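Local atomic coordinates of PHD finger protein 3 (Homo sapiens, PDB entry 6IC9), a protein that regulates neuronal gene expression through its SPOC domain, which reads the phosphorylated C-terminal domain of RNA polymerase II. Residues A[22-27]-A[92-97]; A[30-35]-A[77-82]; A[55-60]-A[102-107]; A[117-122]-A[146-151]. One frame throughout, in Å; residues are numbered along the deposited sequence.

The four contacts lie within one SPOC domain and share its seven-stranded sheet. Interaction 2 pairs strands 25-35 and 73-82; interaction 4 pairs strands 114-122 and 147-155, and the two join where 73-82 meets 147-155, their centres about 9 Å apart. Interaction 3 adds strand 104-107 next to 114-122, about 10 Å from the centre of interaction 4. Interaction 1 lays helix 85-101 against the start of strand 25-35 and touches interaction 4 through Leu94 and Phe95. Along the chain interaction 2 is nested inside interaction 1, interaction 3 crosses both, and interaction 4 follows, so distant segments close one compact domain that carries the phosphopeptide.

Interaction 1: A[22-27]-A[92-97]; sequences PSVAKF and TLLFAY
A helix laid against the start of the second strand of a beta hairpin is the element here, and Leu94 of helix 85-101 carries it by meeting Val24, Ala25 and Phe27. The hairpin joins strands 15-21 and 25-35, and Val24 and Ala25 both face Met21 across it, a classic beta bulge. Strand 25-27 and helix 92-97 run more nearly antiparallel than parallel, at 137°, and their axes come within 8.3 Å. No hydrogen bond spans them; the contact is apolar. The two branches of Leu94 divide the work. Leu94 CD1 meets Val24 CG1 at 3.8 Å, whereas Leu94 CD2 lies 3.6 Å from Phe27 CE1, at the edge of the ring and near its plane. Between them Ala25 CB sits 4.0 Å from Leu94 CB. Phe27 reaches this place with CG between its backbone N and carbonyl carbon (chi1 53°), and the Phe27 and Leu94 side chains cross at about a right angle. One helical turn on from Leu93, which touches the strand at its margin, Tyr97 offers its ring to Val24. Val24 CG2 approaches Tyr97 CD1 obliquely, at 4.0 Å, while Val24 CG1 stays close to both Tyr97 and Leu94. The hydroxyl of Tyr97 is taken by Arg54, and Arg101 makes a cation-pi contact with the same ring. Leu94 also packs on Ile19 and Leu148. Tyr97 and Pro22 both touch the bound peptide, which places this seam between the peptide-binding surface and the interior. Such a helix packed beside a bulged hairpin belongs to the helix-flanked, distorted beta barrel of SPOC domains.

Interaction 2: A[30-35]-A[77-82]; sequences KAYPVS and VVRFTP
Tyr32 and Arg79 face each other as a hydrogen-bonded pair in the antiparallel ladder between strands 25-35 and 73-82, and each uses both its backbone N and its O on the other. Tyr32 N to Arg79 O and Arg79 N to Tyr32 O are both 2.8 Å. The same reciprocal pattern links Lys30 and Thr81, and Lys30 O carries a second, weak bond from Thr81 OG1 at 3.4 Å. Beyond Pro33, which has no N-H to give, the pattern changes. Val34 N and Ser35 N both donate to Val77 O, at 3.0 and 3.1 Å, from the same face of its carbonyl plane, and Val77 N returns a bond to Ser35 O. Pro33 O is served by a water 2.8 Å away, which also accepts from Arg79 NE in the plane of the guanidinium. That group lies almost parallel to the Tyr32 ring, 7° between planes, but shifted so that Tyr32 CB stands over its centre. Arg79 gets there by placing CG between backbone N and carbonyl carbon (chi1 66°) and running extended to NE. Thr81 OG1 meets the edge of the Tyr32 ring at CE1, 3.4 Å away. On the other face Ala31 packs against Phe80. Several backbone groups turned away from the ladder have partners elsewhere: Ala31 pairs with Ile14 and Trp15, Phe80 with Leu148. Phe80 O also bonds Tyr91 OH, Thr81 O bonds Thr29 OG1, and Ser35 OG accepts from Asp136 N. Two donors on one carbonyl and a register shifted by one residue are the signature of a classic beta bulge in an antiparallel sheet.

Interaction 3: A[55-60]-A[102-107]; sequences ISPQTV and KRYGVA
Pro57 leans over one face of the Tyr104 ring with its CB edge, a CH-pi contact in which Pro57 CB stands 3.9 Å from the ring centroid and 26° off its normal. The overlap is offset toward the rim, so Pro57 CB comes within 3.5 Å of Tyr104 CZ. Val60, one turn further along the helix, approaches CD2 of the same ring obliquely with CG2. Beside the ring Ile55 and Val106 press their CG2 methyls together at 3.5 Å, tighter than usual for two carbons. Backbone bonds set this register: Ile55 N to Tyr104 O and Tyr104 N to Ile55 O, both 2.9 Å. Here strand 48-55 ends as the antiparallel neighbour of strand 104-107 in the SPOC sheet, and the chain turns at once into helix 57-70, with Ser56 at the N-cap position. On the opposite segment, Lys102 closes helix 85-101 with a Schellman motif. Lys102 O lies 3.3 Å from Pro57 CD and also accepts a bond from Arg103 NH1, whose chain bends back at chi2. Further out, Trp61 NE1 bonds Tyr104 OH, which would restrain the far end of the ring, while Ile55 and Val106 touch the bound peptide, Val106 an aromatic side chain of it.

Interaction 4: A[117-122]-A[146-151]; sequences MYLIPL and NLLLGL
Tyr118, Ile120 and Leu122 pair with Leu151, Leu149 and Leu147 in an antiparallel ladder whose axes approach to 4.5 Å, with six backbone hydrogen bonds, two to each pair. Ile120 N to Leu149 O and Leu149 N to Ile120 O are both 2.8 Å, and nearly straight. Pro121 falls at a non-hydrogen-bonded position opposite Leu148, so the ladder needs no N-H from it. On the face bearing Tyr118, Ile120 and Leu122 the side chains meet both across the ladder and along its diagonals. Along one diagonal Ile120 extends its longer branch, CG1 anti to the carbonyl carbon (chi1 -67°), until Ile120 CD1 lies 3.9 Å from Leu151 CB. Directly across, the Tyr118 ring meets Leu151 obliquely, Tyr118 CD2 to Leu151 CD2 at 4.2 Å, and Ile120 CB and Leu149 CB sit side by side at 4.1 Å. Leu122 CD2 reaches Leu149 CD2 diagonally and more loosely. This pair lies at the middle of the SPOC barrel's sheet: strand 104-107 continues it beyond 114-122, and strand 73-82 beyond 147-155. Trp61 and Tyr63 of helix 57-70 cover the face of Tyr118 and Ile120, whereas Phe95 of helix 85-101 lies against Pro121 on the other. Met117 CE comes to 4.2 Å from Gly150 CA, and Met117 touches Phe80 beyond it. Just before strand 147-155, Asn146 OD1 accepts a bond from Ala124 N.

Interaction 1: A[22-27]-A[92-97]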
loop_
_atom_site.group_PDB
_atom_site.type_symbol
_atom_site.label_atom_id
_atom_site.label_comp_id
_atom_site.label_asym_id
_atom_site.label_seq_id
_atom_site.Cartn_x
_atom_site.Cartn_y
_atom_site.Cartn_z
ATOM N N PRO A 22 -12.459 1.380 8.892
ATOM C CA PRO A 22 -13.744 1.505 9.591
ATOM C C PRO A 22 -14.703 2.437 8.878
ATOM O O PRO A 22 -14.328 3.539 8.442
ATOM C CB PRO A 22 -13.339 2.039 10.975
ATOM C CG PRO A 22 -11.935 1.435 11.191
ATOM C CD PRO A 22 -11.294 1.475 9.793
ATOM N N SER A 23 -15.931 1.951 8.726
ATOM C CA SER A 23 -17.060 2.580 8.041
ATOM C C SER A 23 -16.896 2.582 6.525
ATOM O O SER A 23 -17.662 3.247 5.829
ATOM C CB SER A 23 -17.313 4.012 8.531
ATOM O OG SER A 23 -16.444 4.937 7.885
ATOM N N VAL A 24 -15.925 1.857 5.980
ATOM C CA VAL A 24 -15.761 1.891 4.537
ATOM C C VAL A 24 -15.748 0.459 4.047
ATOM O O VAL A 24 -16.593 0.071 3.242
ATOM C CB VAL A 24 -14.487 2.663 4.120
ATOM C CG1 VAL A 24 -14.284 2.548 2.581
ATOM C CG2 VAL A 24 -14.558 4.145 4.515
ATOM N N ALA A 25 -14.802 -0.355 4.516
ATOM C CA ALA A 25 -14.638 -1.661 3.892
ATOM C C ALA A 25 -13.740 -2.497 4.782
ATOM O O ALA A 25 -12.838 -1.954 5.433
ATOM C CB ALA A 25 -14.004 -1.523 2.485
ATOM N N LYS A 26 -13.996 -3.799 4.820
ATOM C CA LYS A 26 -13.106 -4.737 5.501
ATOM C C LYS A 26 -13.087 -6.022 4.697
ATOM O O LYS A 26 -14.151 -6.557 4.383
ATOM C CB LYS A 26 -13.548 -4.992 6.959
ATOM C CG LYS A 26 -12.969 -6.212 7.596
ATOM C CD LYS A 26 -13.517 -6.398 9.035
ATOM C CE LYS A 26 -13.169 -7.797 9.578
ATOM N NZ LYS A 26 -13.864 -7.999 10.910
ATOM N N PHE A 27 -11.896 -6.534 4.367
ATOM C CA PHE A 27 -11.883 -7.734 3.536
ATOM C C PHE A 27 -10.568 -8.463 3.721
ATOM O O PHE A 27 -9.588 -7.892 4.202
ATOM C CB PHE A 27 -12.114 -7.384 2.067
ATOM C CG PHE A 27 -11.165 -6.325 1.538
ATOM C CD1 PHE A 27 -11.459 -4.957 1.701
ATOM C CD2 PHE A 27 -9.969 -6.691 0.976
ATOM C CE1 PHE A 27 -10.570 -3.953 1.213
ATOM C CE2 PHE A 27 -9.063 -5.664 0.484
ATOM C CZ PHE A 27 -9.393 -4.324 0.659
ATOM N N THR A 92 -13.323 -3.395 -4.000
ATOM C CA THR A 92 -13.810 -2.381 -4.936
ATOM C C THR A 92 -14.311 -1.119 -4.229
ATOM O O THR A 92 -14.056 -0.001 -4.702
ATOM C CB THR A 92 -14.885 -2.998 -5.817
ATOM O OG1 THR A 92 -14.267 -4.039 -6.582
ATOM C CG2 THR A 92 -15.507 -1.973 -6.770
ATOM N N LEU A 93 -15.060 -1.264 -3.119
ATOM C CA LEU A 93 -15.481 -0.069 -2.375
ATOM C C LEU A 93 -14.284 0.742 -1.906
ATOM O O LEU A 93 -14.290 1.979 -1.973
ATOM C CB LEU A 93 -16.306 -0.451 -1.142
ATOM C CG LEU A 93 -17.725 -0.899 -1.443
ATOM C CD1 LEU A 93 -18.306 -1.610 -0.205
ATOM C CD2 LEU A 93 -18.537 0.335 -1.809
ATOM N N LEU A 94 -13.259 0.056 -1.396
ATOM C CA LEU A 94 -12.085 0.752 -0.904
ATOM C C LEU A 94 -11.297 1.389 -2.032
ATOM O O LEU A 94 -10.878 2.549 -1.914
ATOM C CB LEU A 94 -11.191 -0.224 -0.117
ATOM C CG LEU A 94 -10.108 0.491 0.730
ATOM C CD1 LEU A 94 -10.716 1.450 1.704
ATOM C CD2 LEU A 94 -9.295 -0.579 1.478
ATOM N N PHE A 95 -11.101 0.660 -3.137
ATOM C CA PHE A 95 -10.493 1.283 -4.324
ATOM C C PHE A 95 -11.245 2.567 -4.725
ATOM O O PHE A 95 -10.640 3.611 -4.940
ATOM C CB PHE A 95 -10.532 0.307 -5.512
ATOM C CG PHE A 95 -10.022 0.944 -6.790
ATOM C CD1 PHE A 95 -10.856 1.618 -7.644
ATOM C CD2 PHE A 95 -8.674 0.931 -7.057
ATOM C CE1 PHE A 95 -10.353 2.245 -8.808
ATOM C CE2 PHE A 95 -8.170 1.555 -8.218
ATOM C CZ PHE A 95 -9.015 2.200 -9.076
ATOM N N ALA A 96 -12.575 2.479 -4.837
ATOM C CA ALA A 96 -13.380 3.630 -5.248
ATOM C C ALA A 96 -13.293 4.769 -4.236
ATOM O O ALA A 96 -13.299 5.961 -4.615
ATOM C CB ALA A 96 -14.849 3.216 -5.450
ATOM N N TYR A 97 -13.242 4.428 -2.955
ATOM C CA TYR A 97 -13.143 5.456 -1.918
ATOM C C TYR A 97 -11.957 6.363 -2.189
ATOM O O TYR A 97 -12.077 7.598 -2.194
ATOM C CB TYR A 97 -13.000 4.790 -0.528
ATOM C CG TYR A 97 -12.826 5.849 0.544
ATOM C CD1 TYR A 97 -13.914 6.335 1.218
ATOM C CD2 TYR A 97 -11.550 6.400 0.828
ATOM C CE1 TYR A 97 -13.780 7.341 2.157
ATOM C CE2 TYR A 97 -11.402 7.425 1.741
ATOM C CZ TYR A 97 -12.530 7.872 2.423
ATOM O OH TYR A 97 -12.373 8.890 3.340
#

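Interaction 2: A[30-35]-A[77-82]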
loop_
_atom_site.group_PDB
_atom_site.type_symbol
_atom_site.label_atom_id
_atom_site.label_comp_id
_atom_site.label_asym_id
_atom_site.label_seq_id
_atom_site.Cartn_x
_atom_site.Cartn_y
_atom_site.Cartn_z
ATOM N N LYS A 30 -4.701 -11.126 -0.290
ATOM C CA LYS A 30 -3.347 -11.639 -0.344
ATOM C C LYS A 30 -2.486 -10.561 -0.990
ATOM O O LYS A 30 -2.956 -9.881 -1.907
ATOM C CB LYS A 30 -3.287 -12.918 -1.179
ATOM C CG LYS A 30 -3.788 -14.187 -0.401
ATOM C CD LYS A 30 -4.015 -15.341 -1.406
ATOM C CE LYS A 30 -4.373 -16.664 -0.663
ATOM N NZ LYS A 30 -4.772 -17.751 -1.651
ATOM N N ALA A 31 -1.266 -10.394 -0.492
ATOM C CA ALA A 31 -0.285 -9.448 -1.080
ATOM C C ALA A 31 0.750 -10.214 -1.891
ATOM O O ALA A 31 1.261 -11.242 -1.434
ATOM C CB ALA A 31 0.441 -8.667 0.022
ATOM N N TYR A 32 1.077 -9.699 -3.082
ATOM C CA TYR A 32 2.086 -10.235 -3.977
ATOM C C TYR A 32 3.142 -9.175 -4.216
ATOM O O TYR A 32 2.811 -7.988 -4.335
ATOM C CB TYR A 32 1.500 -10.626 -5.334
ATOM C CG TYR A 32 0.494 -11.775 -5.156
ATOM C CD1 TYR A 32 -0.821 -11.521 -4.833
ATOM C CD2 TYR A 32 0.914 -13.119 -5.237
ATOM C CE1 TYR A 32 -1.731 -12.583 -4.628
ATOM C CE2 TYR A 32 0.025 -14.164 -5.031
ATOM C CZ TYR A 32 -1.284 -13.890 -4.741
ATOM O OH TYR A 32 -2.151 -14.931 -4.536
ATOM N N PRO A 33 4.393 -9.584 -4.385
ATOM C CA PRO A 33 5.464 -8.595 -4.628
ATOM C C PRO A 33 5.327 -7.908 -5.962
ATOM O O PRO A 33 4.886 -8.484 -6.964
ATOM C CB PRO A 33 6.755 -9.434 -4.566
ATOM C CG PRO A 33 6.334 -10.817 -4.632
ATOM C CD PRO A 33 4.946 -10.914 -4.073
ATOM N N VAL A 34 5.676 -6.625 -5.958
ATOM C CA VAL A 34 5.700 -5.813 -7.154
ATOM C C VAL A 34 7.093 -5.228 -7.365
ATOM O O VAL A 34 7.684 -5.367 -8.439
ATOM C CB VAL A 34 4.645 -4.676 -7.088
ATOM C CG1 VAL A 34 4.803 -3.834 -8.301
ATOM C CG2 VAL A 34 3.172 -5.233 -7.047
ATOM N N SER A 35 7.642 -4.599 -6.333
ATOM C CA SER A 35 8.930 -3.913 -6.467
ATOM C C SER A 35 9.637 -3.943 -5.131
ATOM O O SER A 35 8.997 -3.863 -4.077
ATOM C CB SER A 35 8.739 -2.452 -6.909
ATOM O OG SER A 35 9.996 -1.883 -7.251
ATOM N N VAL A 77 6.971 -2.370 -2.758
ATOM C CA VAL A 77 5.646 -2.129 -3.300
ATOM C C VAL A 77 5.037 -3.509 -3.449
ATOM O O VAL A 77 5.704 -4.415 -3.969
ATOM C CB VAL A 77 5.692 -1.395 -4.662
ATOM C CG1 VAL A 77 4.239 -1.252 -5.140
ATOM C CG2 VAL A 77 6.371 0.024 -4.536
ATOM N N VAL A 78 3.835 -3.709 -2.892
ATOM C CA VAL A 78 3.108 -4.962 -3.072
ATOM C C VAL A 78 1.794 -4.652 -3.770
ATOM O O VAL A 78 1.366 -3.492 -3.872
ATOM C CB VAL A 78 2.829 -5.710 -1.751
ATOM C CG1 VAL A 78 4.141 -6.094 -1.075
ATOM C CG2 VAL A 78 1.920 -4.846 -0.770
ATOM N N ARG A 79 1.154 -5.707 -4.292
ATOM C CA ARG A 79 -0.168 -5.539 -4.882
ATOM C C ARG A 79 -1.115 -6.475 -4.127
ATOM O O ARG A 79 -0.713 -7.572 -3.707
ATOM C CB ARG A 79 -0.221 -5.841 -6.376
ATOM C CG ARG A 79 0.045 -7.275 -6.749
ATOM C CD ARG A 79 -0.084 -7.466 -8.317
ATOM N NE ARG A 79 0.461 -8.772 -8.676
ATOM C CZ ARG A 79 -0.223 -9.888 -8.559
ATOM N NH1 ARG A 79 -1.503 -9.843 -8.151
ATOM N NH2 ARG A 79 0.365 -11.034 -8.844
ATOM N N PHE A 80 -2.316 -5.986 -3.872
ATOM C CA PHE A 80 -3.327 -6.720 -3.092
ATOM C C PHE A 80 -4.322 -7.343 -4.040
ATOM O O PHE A 80 -4.700 -6.716 -5.036
ATOM C CB PHE A 80 -4.052 -5.775 -2.112
ATOM C CG PHE A 80 -3.149 -5.272 -1.011
ATOM C CD1 PHE A 80 -2.744 -6.127 0.002
ATOM C CD2 PHE A 80 -2.721 -3.931 -0.994
ATOM C CE1 PHE A 80 -1.885 -5.676 1.059
ATOM C CE2 PHE A 80 -1.846 -3.461 0.026
ATOM C CZ PHE A 80 -1.444 -4.341 1.103
ATOM N N THR A 81 -4.811 -8.551 -3.679
ATOM C CA THR A 81 -5.874 -9.205 -4.454
ATOM C C THR A 81 -6.926 -9.681 -3.462
ATOM O O THR A 81 -6.558 -10.182 -2.417
ATOM C CB THR A 81 -5.359 -10.434 -5.239
ATOM O OG1 THR A 81 -4.899 -11.402 -4.309
ATOM C CG2 THR A 81 -4.138 -10.068 -6.123
ATOM N N PRO A 82 -8.216 -9.515 -3.745
ATOM C CA PRO A 82 -9.251 -10.068 -2.826
ATOM C C PRO A 82 -9.242 -11.597 -2.827
ATOM O O PRO A 82 -8.949 -12.236 -3.840
ATOM C CB PRO A 82 -10.559 -9.513 -3.415
ATOM C CG PRO A 82 -10.269 -9.464 -4.953
ATOM C CD PRO A 82 -8.796 -8.998 -4.995
HETATM O O HOH W 1 3.166 -8.387 -9.198
#

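Interaction 3: A[55-60]-A[102-107]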
loop_
_atom_site.group_PDB
_atom_site.type_symbol
_atom_site.label_atom_id
_atom_site.label_comp_id
_atom_site.label_asym_id
_atom_site.label_seq_id
_atom_site.Cartn_x
_atom_site.Cartn_y
_atom_site.Cartn_z
ATOM N N ILE A 55 -4.357 10.683 2.766
ATOM C CA ILE A 55 -3.259 11.627 2.592
ATOM C C ILE A 55 -3.153 11.991 1.112
ATOM O O ILE A 55 -3.449 11.178 0.235
ATOM C CB ILE A 55 -1.953 10.988 3.154
ATOM C CG1 ILE A 55 -0.803 12.019 3.265
ATOM C CG2 ILE A 55 -1.536 9.730 2.329
ATOM C CD1 ILE A 55 0.465 11.433 4.025
ATOM N N SER A 56 -2.707 13.218 0.831
ATOM C CA SER A 56 -2.531 13.660 -0.543
ATOM C C SER A 56 -1.381 12.908 -1.221
ATOM O O SER A 56 -0.349 12.662 -0.596
ATOM C CB SER A 56 -2.267 15.158 -0.537
ATOM O OG SER A 56 -1.432 15.490 -1.606
ATOM N N PRO A 57 -1.539 12.497 -2.479
ATOM C CA PRO A 57 -0.445 11.771 -3.150
ATOM C C PRO A 57 0.842 12.580 -3.247
ATOM O O PRO A 57 1.924 12.025 -3.078
ATOM C CB PRO A 57 -1.025 11.460 -4.542
ATOM C CG PRO A 57 -2.530 11.359 -4.268
ATOM C CD PRO A 57 -2.798 12.461 -3.251
ATOM N N GLN A 58 0.750 13.879 -3.492
ATOM C CA GLN A 58 1.972 14.671 -3.586
ATOM C C GLN A 58 2.741 14.680 -2.260
ATOM O O GLN A 58 3.979 14.669 -2.260
ATOM C CB GLN A 58 1.633 16.089 -4.039
ATOM C CG GLN A 58 2.863 16.945 -4.324
ATOM C CD GLN A 58 3.710 16.342 -5.434
ATOM O OE1 GLN A 58 3.207 16.078 -6.534
ATOM N NE2 GLN A 58 4.983 16.100 -5.157
ATOM N N THR A 59 2.032 14.688 -1.118
ATOM C CA THR A 59 2.715 14.623 0.177
ATOM C C THR A 59 3.501 13.324 0.305
ATOM O O THR A 59 4.655 13.332 0.744
ATOM C CB THR A 59 1.704 14.775 1.321
ATOM O OG1 THR A 59 1.021 16.028 1.176
ATOM C CG2 THR A 59 2.420 14.774 2.694
ATOM N N VAL A 60 2.892 12.194 -0.077
ATOM C CA VAL A 60 3.613 10.919 -0.069
ATOM C C VAL A 60 4.832 10.972 -0.985
ATOM O O VAL A 60 5.905 10.493 -0.622
ATOM C CB VAL A 60 2.658 9.789 -0.470
ATOM C CG1 VAL A 60 3.439 8.444 -0.658
ATOM C CG2 VAL A 60 1.655 9.632 0.673
ATOM N N LYS A 102 -8.936 11.043 -4.950
ATOM C CA LYS A 102 -7.539 11.279 -5.301
ATOM C C LYS A 102 -6.712 11.373 -4.028
ATOM O O LYS A 102 -6.020 12.364 -3.769
ATOM C CB LYS A 102 -7.377 12.538 -6.164
ATOM C CG LYS A 102 -8.208 12.479 -7.447
ATOM C CD LYS A 102 -8.179 13.826 -8.189
ATOM C CE LYS A 102 -9.019 13.751 -9.468
ATOM N NZ LYS A 102 -8.436 12.726 -10.384
ATOM N N ARG A 103 -6.851 10.341 -3.193
ATOM C CA ARG A 103 -6.089 10.249 -1.959
ATOM C C ARG A 103 -5.445 8.876 -1.921
ATOM O O ARG A 103 -5.853 7.955 -2.639
ATOM C CB ARG A 103 -6.990 10.448 -0.699
ATOM C CG ARG A 103 -7.609 11.888 -0.573
ATOM C CD ARG A 103 -6.525 12.920 -0.280
ATOM N NE ARG A 103 -7.071 14.265 -0.052
ATOM C CZ ARG A 103 -7.252 15.163 -1.021
ATOM N NH1 ARG A 103 -6.978 14.842 -2.270
ATOM N NH2 ARG A 103 -7.740 16.372 -0.757
ATOM N N TYR A 104 -4.467 8.746 -1.039
ATOM C CA TYR A 104 -3.970 7.447 -0.622
ATOM C C TYR A 104 -4.442 7.152 0.803
ATOM O O TYR A 104 -4.708 8.059 1.600
ATOM C CB TYR A 104 -2.424 7.388 -0.661
ATOM C CG TYR A 104 -1.794 7.584 -2.035
ATOM C CD1 TYR A 104 -2.561 7.470 -3.237
ATOM C CD2 TYR A 104 -0.427 7.873 -2.146
ATOM C CE1 TYR A 104 -1.973 7.686 -4.491
ATOM C CE2 TYR A 104 0.163 8.065 -3.418
ATOM C CZ TYR A 104 -0.622 7.966 -4.569
ATOM O OH TYR A 104 -0.053 8.141 -5.819
ATOM N N GLY A 105 -4.483 5.873 1.151
ATOM C CA GLY A 105 -4.781 5.477 2.533
ATOM C C GLY A 105 -3.501 5.421 3.360
ATOM O O GLY A 105 -2.422 5.098 2.843
ATOM N N VAL A 106 -3.636 5.658 4.669
ATOM C CA VAL A 106 -2.515 5.581 5.622
ATOM C C VAL A 106 -2.791 4.476 6.635
ATOM O O VAL A 106 -3.828 4.507 7.317
ATOM C CB VAL A 106 -2.305 6.919 6.352
ATOM C CG1 VAL A 106 -1.030 6.818 7.224
ATOM C CG2 VAL A 106 -2.170 8.068 5.312
ATOM N N ALA A 107 -1.874 3.499 6.737
ATOM C CA ALA A 107 -2.005 2.467 7.767
ATOM C C ALA A 107 -1.691 3.058 9.137
ATOM O O ALA A 107 -0.740 3.834 9.300
ATOM C CB ALA A 107 -1.062 1.261 7.491
#

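Interaction 4: A[117-122]-A[146-151]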
loop_
_atom_site.group_PDB
_atom_site.type_symbol
_atom_site.label_atom_id
_atom_site.label_comp_id
_atom_site.label_asym_id
_atom_site.label_seq_id
_atom_site.Cartn_x
_atom_site.Cartn_y
_atom_site.Cartn_z
ATOM N N MET A 117 3.079 2.745 5.860
ATOM C CA MET A 117 2.468 1.969 4.793
ATOM C C MET A 117 1.305 2.758 4.208
ATOM O O MET A 117 0.411 3.196 4.940
ATOM C CB MET A 117 2.009 0.598 5.288
ATOM C CG MET A 117 1.389 -0.216 4.149
ATOM S SD MET A 117 1.342 -1.962 4.650
ATOM C CE MET A 117 0.814 -2.691 3.133
ATOM N N TYR A 118 1.329 2.956 2.901
ATOM C CA TYR A 118 0.270 3.685 2.208
ATOM C C TYR A 118 -0.445 2.756 1.244
ATOM O O TYR A 118 0.162 1.842 0.674
ATOM C CB TYR A 118 0.832 4.872 1.410
ATOM C CG TYR A 118 1.561 5.847 2.334
ATOM C CD1 TYR A 118 0.835 6.640 3.223
ATOM C CD2 TYR A 118 2.972 5.893 2.349
ATOM C CE1 TYR A 118 1.509 7.503 4.117
ATOM C CE2 TYR A 118 3.657 6.768 3.204
ATOM C CZ TYR A 118 2.918 7.537 4.086
ATOM O OH TYR A 118 3.615 8.372 4.918
ATOM N N LEU A 119 -1.736 2.996 1.043
ATOM C CA LEU A 119 -2.557 2.202 0.137
ATOM C C LEU A 119 -2.904 3.068 -1.042
ATOM O O LEU A 119 -3.578 4.089 -0.871
ATOM C CB LEU A 119 -3.841 1.735 0.828
ATOM C CG LEU A 119 -4.635 0.511 0.381
ATOM C CD1 LEU A 119 -3.840 -0.842 0.544
ATOM C CD2 LEU A 119 -5.852 0.461 1.324
ATOM N N ILE A 120 -2.487 2.638 -2.231
ATOM C CA ILE A 120 -2.527 3.422 -3.451
ATOM C C ILE A 120 -3.537 2.794 -4.414
ATOM O O ILE A 120 -3.372 1.641 -4.807
ATOM C CB ILE A 120 -1.129 3.482 -4.083
ATOM C CG1 ILE A 120 -0.205 4.281 -3.160
ATOM C CG2 ILE A 120 -1.245 4.129 -5.525
ATOM C CD1 ILE A 120 1.283 4.286 -3.634
ATOM N N PRO A 121 -4.561 3.512 -4.851
ATOM C CA PRO A 121 -5.416 2.976 -5.916
ATOM C C PRO A 121 -4.741 3.194 -7.268
ATOM O O PRO A 121 -4.321 4.308 -7.594
ATOM C CB PRO A 121 -6.695 3.802 -5.783
ATOM C CG PRO A 121 -6.229 5.124 -5.243
ATOM C CD PRO A 121 -5.069 4.795 -4.315
ATOM N N LEU A 122 -4.579 2.128 -8.029
ATOM C CA LEU A 122 -4.033 2.248 -9.394
ATOM C C LEU A 122 -5.094 1.781 -10.370
ATOM O O LEU A 122 -5.390 0.581 -10.433
ATOM C CB LEU A 122 -2.770 1.433 -9.552
ATOM C CG LEU A 122 -2.175 1.503 -10.970
ATOM C CD1 LEU A 122 -1.501 2.876 -11.095
ATOM C CD2 LEU A 122 -1.181 0.377 -11.145
ATOM N N ASN A 146 -8.410 -2.770 -11.996
ATOM C CA ASN A 146 -8.148 -1.771 -10.952
ATOM C C ASN A 146 -7.513 -2.480 -9.766
ATOM O O ASN A 146 -7.954 -3.574 -9.360
ATOM C CB ASN A 146 -9.450 -1.076 -10.513
ATOM C CG ASN A 146 -10.052 -0.191 -11.578
ATOM O OD1 ASN A 146 -9.357 0.333 -12.445
ATOM N ND2 ASN A 146 -11.386 -0.005 -11.511
ATOM N N LEU A 147 -6.519 -1.835 -9.135
ATOM C CA LEU A 147 -5.711 -2.500 -8.121
ATOM C C LEU A 147 -5.500 -1.572 -6.940
ATOM O O LEU A 147 -5.385 -0.348 -7.101
ATOM C CB LEU A 147 -4.286 -2.841 -8.644
ATOM C CG LEU A 147 -4.204 -4.021 -9.605
ATOM C CD1 LEU A 147 -2.766 -4.119 -10.076
ATOM C CD2 LEU A 147 -4.653 -5.292 -8.805
ATOM N N LEU A 148 -5.346 -2.184 -5.768
ATOM C CA LEU A 148 -4.831 -1.518 -4.568
ATOM C C LEU A 148 -3.398 -1.978 -4.418
ATOM O O LEU A 148 -3.136 -3.195 -4.369
ATOM C CB LEU A 148 -5.641 -1.934 -3.314
ATOM C CG LEU A 148 -7.061 -1.345 -3.275
ATOM C CD1 LEU A 148 -7.829 -1.987 -2.108
ATOM C CD2 LEU A 148 -7.056 0.199 -3.090
ATOM N N LEU A 149 -2.457 -1.018 -4.403
ATOM C CA LEU A 149 -1.064 -1.277 -4.102
ATOM C C LEU A 149 -0.766 -0.878 -2.668
ATOM O O LEU A 149 -1.377 0.044 -2.137
ATOM C CB LEU A 149 -0.221 -0.401 -5.066
ATOM C CG LEU A 149 0.307 -0.954 -6.402
ATOM C CD1 LEU A 149 -0.635 -1.834 -7.180
ATOM C CD2 LEU A 149 0.924 0.199 -7.277
ATOM N N GLY A 150 0.217 -1.527 -2.063
ATOM C CA GLY A 150 0.769 -1.098 -0.793
ATOM C C GLY A 150 2.189 -0.594 -1.023
ATOM O O GLY A 150 3.029 -1.312 -1.556
ATOM N N LEU A 151 2.442 0.625 -0.579
ATOM C CA LEU A 151 3.787 1.223 -0.576
ATOM C C LEU A 151 4.290 1.126 0.841
ATOM O O LEU A 151 3.726 1.759 1.731
ATOM C CB LEU A 151 3.689 2.682 -1.039
ATOM C CG LEU A 151 4.938 3.522 -0.852
ATOM C CD1 LEU A 151 6.005 2.894 -1.672
ATOM C CD2 LEU A 151 4.601 4.962 -1.358
#